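Uncharacterized protein (Bacteroides vulgatus, PDB 4FMR) is of unknown function but probably binds DNA through an HU/IHF-like domain, which is followed by a domain with an Ig-like fold. Local coordinates at residues A2-V11 with D118-P128. Numbering follows the deposited sequence.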
loop_
_atom_site.group_PDB
_atom_site.type_symbol
_atom_site.label_atom_id
_atom_site.label_comp_id
_atom_site.label_asym_id
_atom_site.label_seq_id
_atom_site.Cartn_x
_atom_site.Cartn_y
_atom_site.Cartn_z
ATOM N N ALA B 2 -0.694 -26.298 3.558
ATOM C CA ALA B 2 -0.312 -24.900 3.791
ATOM C C ALA B 2 0.391 -24.738 5.142
ATOM O O ALA B 2 -0.132 -25.183 6.166
ATOM C CB ALA B 2 -1.539 -24.000 3.719
ATOM N N LYS B 3 1.590 -24.120 5.138
ATOM C CA LYS B 3 2.371 -23.939 6.362
ATOM C C LYS B 3 1.897 -22.723 7.195
ATOM O O LYS B 3 2.290 -22.605 8.358
ATOM C CB LYS B 3 3.876 -23.836 6.072
ATOM C CG LYS B 3 4.391 -22.639 5.322
ATOM C CD LYS B 3 5.908 -22.622 5.490
ATOM C CE LYS B 3 6.577 -21.463 4.803
ATOM N NZ LYS B 3 7.745 -20.959 5.576
ATOM N N ASN B 4 1.034 -21.855 6.635
ATOM C CA ASN B 4 0.545 -20.695 7.370
ATOM C C ASN B 4 -0.961 -20.729 7.477
ATOM O O ASN B 4 -1.628 -21.229 6.573
ATOM C CB ASN B 4 0.981 -19.404 6.699
ATOM C CG ASN B 4 2.446 -19.257 6.445
ATOM O OD1 ASN B 4 3.263 -19.331 7.356
ATOM N ND2 ASN B 4 2.793 -18.922 5.211
ATOM N N VAL B 5 -1.508 -20.198 8.579
ATOM C CA VAL B 5 -2.957 -20.167 8.765
ATOM C C VAL B 5 -3.393 -18.754 9.181
ATOM O O VAL B 5 -2.845 -18.170 10.121
ATOM C CB VAL B 5 -3.494 -21.247 9.775
ATOM C CG1 VAL B 5 -5.020 -21.287 9.787
ATOM C CG2 VAL B 5 -2.963 -22.638 9.445
ATOM N N LEU B 6 -4.377 -18.213 8.462
ATOM C CA LEU B 6 -5.046 -16.962 8.818
ATOM C C LEU B 6 -6.459 -17.303 9.335
ATOM O O LEU B 6 -7.142 -18.143 8.738
ATOM C CB LEU B 6 -5.113 -15.944 7.655
ATOM C CG LEU B 6 -3.814 -15.298 7.170
ATOM C CD1 LEU B 6 -4.075 -14.442 5.961
ATOM C CD2 LEU B 6 -3.177 -14.460 8.241
ATOM N N LYS B 7 -6.865 -16.700 10.466
ATOM C CA LYS B 7 -8.197 -16.905 11.054
ATOM C C LYS B 7 -9.084 -15.719 10.684
ATOM O O LYS B 7 -8.658 -14.572 10.847
ATOM C CB LYS B 7 -8.116 -17.088 12.576
ATOM C CG LYS B 7 -7.407 -18.364 13.010
ATOM C CD LYS B 7 -7.137 -18.333 14.494
ATOM C CE LYS B 7 -6.459 -19.579 14.985
ATOM N NZ LYS B 7 -6.377 -19.587 16.465
ATOM N N ALA B 8 -10.289 -15.977 10.145
ATOM C CA ALA B 8 -11.155 -14.881 9.716
ATOM C C ALA B 8 -12.622 -15.061 10.131
ATOM O O ALA B 8 -13.181 -16.161 10.038
ATOM C CB ALA B 8 -11.079 -14.724 8.209
ATOM N N TRP B 9 -13.238 -13.947 10.568
ATOM C CA TRP B 9 -14.650 -13.829 10.936
ATOM C C TRP B 9 -15.486 -13.415 9.746
ATOM O O TRP B 9 -14.965 -12.803 8.806
ATOM C CB TRP B 9 -14.866 -12.785 12.048
ATOM C CG TRP B 9 -14.191 -13.048 13.353
ATOM C CD1 TRP B 9 -13.195 -12.308 13.922
ATOM C CD2 TRP B 9 -14.553 -14.046 14.317
ATOM N NE1 TRP B 9 -12.886 -12.809 15.168
ATOM C CE2 TRP B 9 -13.692 -13.889 15.427
ATOM C CE3 TRP B 9 -15.514 -15.073 14.343
ATOM C CZ2 TRP B 9 -13.755 -14.726 16.549
ATOM C CZ3 TRP B 9 -15.570 -15.908 15.452
ATOM C CH2 TRP B 9 -14.695 -15.737 16.535
ATOM N N LEU B 10 -16.801 -13.668 9.823
ATOM C CA LEU B 10 -17.754 -13.244 8.807
ATOM C C LEU B 10 -18.543 -12.072 9.387
ATOM O O LEU B 10 -19.379 -12.261 10.274
ATOM C CB LEU B 10 -18.661 -14.406 8.352
ATOM C CG LEU B 10 -17.980 -15.559 7.603
ATOM C CD1 LEU B 10 -18.830 -16.814 7.640
ATOM C CD2 LEU B 10 -17.682 -15.186 6.174
ATOM N N VAL B 11 -18.193 -10.851 8.957
ATOM C CA VAL B 11 -18.821 -9.610 9.426
ATOM C C VAL B 11 -19.631 -9.000 8.271
ATOM O O VAL B 11 -19.426 -9.370 7.110
ATOM C CB VAL B 11 -17.806 -8.583 10.031
ATOM C CG1 VAL B 11 -17.141 -9.121 11.297
ATOM C CG2 VAL B 11 -16.761 -8.130 9.010
ATOM N N ASP B 118 1.352 -20.364 0.365
ATOM C CA ASP B 118 1.445 -21.354 1.459
ATOM C C ASP B 118 0.528 -21.000 2.634
ATOM O O ASP B 118 0.791 -21.420 3.757
ATOM C CB ASP B 118 2.891 -21.467 1.989
ATOM C CG ASP B 118 3.919 -22.052 1.055
ATOM O OD1 ASP B 118 3.520 -22.634 0.016
ATOM O OD2 ASP B 118 5.129 -21.947 1.369
ATOM N N THR B 119 -0.522 -20.228 2.398
ATOM C CA THR B 119 -1.395 -19.818 3.487
ATOM C C THR B 119 -2.824 -20.228 3.191
ATOM O O THR B 119 -3.334 -19.972 2.098
ATOM C CB THR B 119 -1.265 -18.301 3.723
ATOM O OG1 THR B 119 0.128 -17.988 3.816
ATOM C CG2 THR B 119 -2.016 -17.806 5.003
ATOM N N ARG B 120 -3.467 -20.866 4.179
ATOM C CA ARG B 120 -4.877 -21.228 4.123
ATOM C C ARG B 120 -5.668 -20.306 5.082
ATOM O O ARG B 120 -5.116 -19.814 6.073
ATOM C CB ARG B 120 -5.100 -22.721 4.452
ATOM C CG ARG B 120 -4.655 -23.154 5.841
ATOM C CD ARG B 120 -5.134 -24.568 6.133
ATOM N NE ARG B 120 -4.962 -24.911 7.547
ATOM C CZ ARG B 120 -5.895 -24.738 8.478
ATOM N NH1 ARG B 120 -7.089 -24.255 8.150
ATOM N NH2 ARG B 120 -5.646 -25.057 9.740
ATOM N N VAL B 121 -6.939 -20.051 4.753
ATOM C CA VAL B 121 -7.840 -19.228 5.560
ATOM C C VAL B 121 -8.779 -20.167 6.323
ATOM O O VAL B 121 -9.477 -20.988 5.709
ATOM C CB VAL B 121 -8.626 -18.163 4.737
ATOM C CG1 VAL B 121 -9.495 -17.292 5.652
ATOM C CG2 VAL B 121 -7.684 -17.298 3.912
ATOM N N ASP B 122 -8.756 -20.060 7.664
ATOM C CA ASP B 122 -9.596 -20.829 8.571
ATOM C C ASP B 122 -10.764 -19.925 8.979
ATOM O O ASP B 122 -10.584 -19.008 9.793
ATOM C CB ASP B 122 -8.761 -21.332 9.771
ATOM C CG ASP B 122 -9.526 -21.926 10.946
ATOM O OD1 ASP B 122 -10.559 -22.606 10.710
ATOM O OD2 ASP B 122 -9.061 -21.760 12.099
ATOM N N VAL B 123 -11.943 -20.146 8.343
ATOM C CA VAL B 123 -13.173 -19.370 8.563
ATOM C C VAL B 123 -13.798 -19.821 9.891
ATOM O O VAL B 123 -14.124 -20.995 10.054
ATOM C CB VAL B 123 -14.165 -19.481 7.364
ATOM C CG1 VAL B 123 -15.435 -18.660 7.603
ATOM C CG2 VAL B 123 -13.499 -19.057 6.054
ATOM N N LEU B 124 -13.928 -18.884 10.843
ATOM C CA LEU B 124 -14.459 -19.129 12.195
ATOM C C LEU B 124 -15.985 -18.933 12.261
ATOM O O LEU B 124 -16.602 -19.186 13.302
ATOM C CB LEU B 124 -13.783 -18.176 13.216
ATOM C CG LEU B 124 -12.251 -18.100 13.289
ATOM C CD1 LEU B 124 -11.827 -16.951 14.169
ATOM C CD2 LEU B 124 -11.645 -19.387 13.819
ATOM N N GLY B 125 -16.562 -18.472 11.153
ATOM C CA GLY B 125 -17.982 -18.171 11.036
ATOM C C GLY B 125 -18.256 -16.726 11.400
ATOM O O GLY B 125 -17.399 -15.860 11.187
ATOM N N GLU B 126 -19.451 -16.452 11.955
ATOM C CA GLU B 126 -19.837 -15.107 12.388
ATOM C C GLU B 126 -19.344 -14.856 13.801
ATOM O O GLU B 126 -19.196 -15.812 14.567
ATOM C CB GLU B 126 -21.352 -14.904 12.294
ATOM C CG GLU B 126 -21.808 -14.616 10.874
ATOM C CD GLU B 126 -23.307 -14.535 10.670
ATOM O OE1 GLU B 126 -23.961 -13.693 11.327
ATOM O OE2 GLU B 126 -23.820 -15.289 9.814
ATOM N N ARG B 127 -19.061 -13.578 14.134
ATOM C CA ARG B 127 -18.579 -13.152 15.454
ATOM C C ARG B 127 -19.604 -13.545 16.542
ATOM O O ARG B 127 -20.812 -13.451 16.300
ATOM C CB ARG B 127 -18.269 -11.641 15.488
ATOM C CG ARG B 127 -17.107 -11.255 14.572
ATOM C CD ARG B 127 -16.470 -9.912 14.866
ATOM N NE ARG B 127 -15.750 -9.898 16.142
ATOM C CZ ARG B 127 -14.809 -9.016 16.469
ATOM N NH1 ARG B 127 -14.438 -8.076 15.604
ATOM N NH2 ARG B 127 -14.230 -9.068 17.661
ATOM N N PRO B 128 -19.140 -14.064 17.705
ATOM C CA PRO B 128 -20.088 -14.553 18.732
ATOM C C PRO B 128 -21.067 -13.501 19.273
ATOM O O PRO B 128 -22.227 -13.843 19.545
ATOM C CB PRO B 128 -19.170 -15.030 19.866
ATOM C CG PRO B 128 -17.853 -15.299 19.209
ATOM C CD PRO B 128 -17.737 -14.284 18.119
#
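The indole of Trp9 lies between Leu124 and Arg127. Leu124 CD1 sits over one face, 3.7 Å from the centroid of the six-membered ring, in a CH-pi contact. On the opposite face Arg127 CG packs 3.6 Å from Trp9 CG. The Arg127 chain turns about its CG-CD bond (chi3 68°), which lays its guanidinium almost parallel to the indole in an off-centre cation-pi contact. Pro128 CD meets the indole obliquely, 3.7 Å from Trp9 CH2. With an alanine in place of Trp9, the space between Leu124 and Arg127 would probably be left unfilled and the guanidinium would lose its aromatic partner.

The backbones of strands 4-11 and 119-126 run parallel. Straight backbone bonds join them at Leu6 N to Arg120 O, Asp122 N to Leu6 O and Leu124 N to Ala8 O. At Gly125, where phi is positive, the pattern shifts. Leu10 N bonds to Gly125 O at 2.7 Å, with a more bent angle of 140°.

Val5 and Arg120 lie side by side, and the valine methyls cover one face of the guanidinium, with Val5 CG2 3.6 Å from Arg120 NE. The other sheet face carries Asn4, Leu6, Ala8, Thr119 and Val121. There Asn4 ND2 donates to Thr119 OG1 at 3.1 Å, and Leu6 CG packs on Thr119 CG2. Thr119 OG1 is also bonded to Ala115 O, and Asn4 OD1 takes a bond from Asn71 of the second subunit. Met70 and Phe86 of that subunit pack on this face.

Strand 23-27 runs antiparallel along the other edge of strand 4-11. The contact thus pairs the first strand with strand 119-126, more than a hundred residues further along, in a small mixed sheet at the dimer interface of the HU/IHF-like domain, which probably binds DNA.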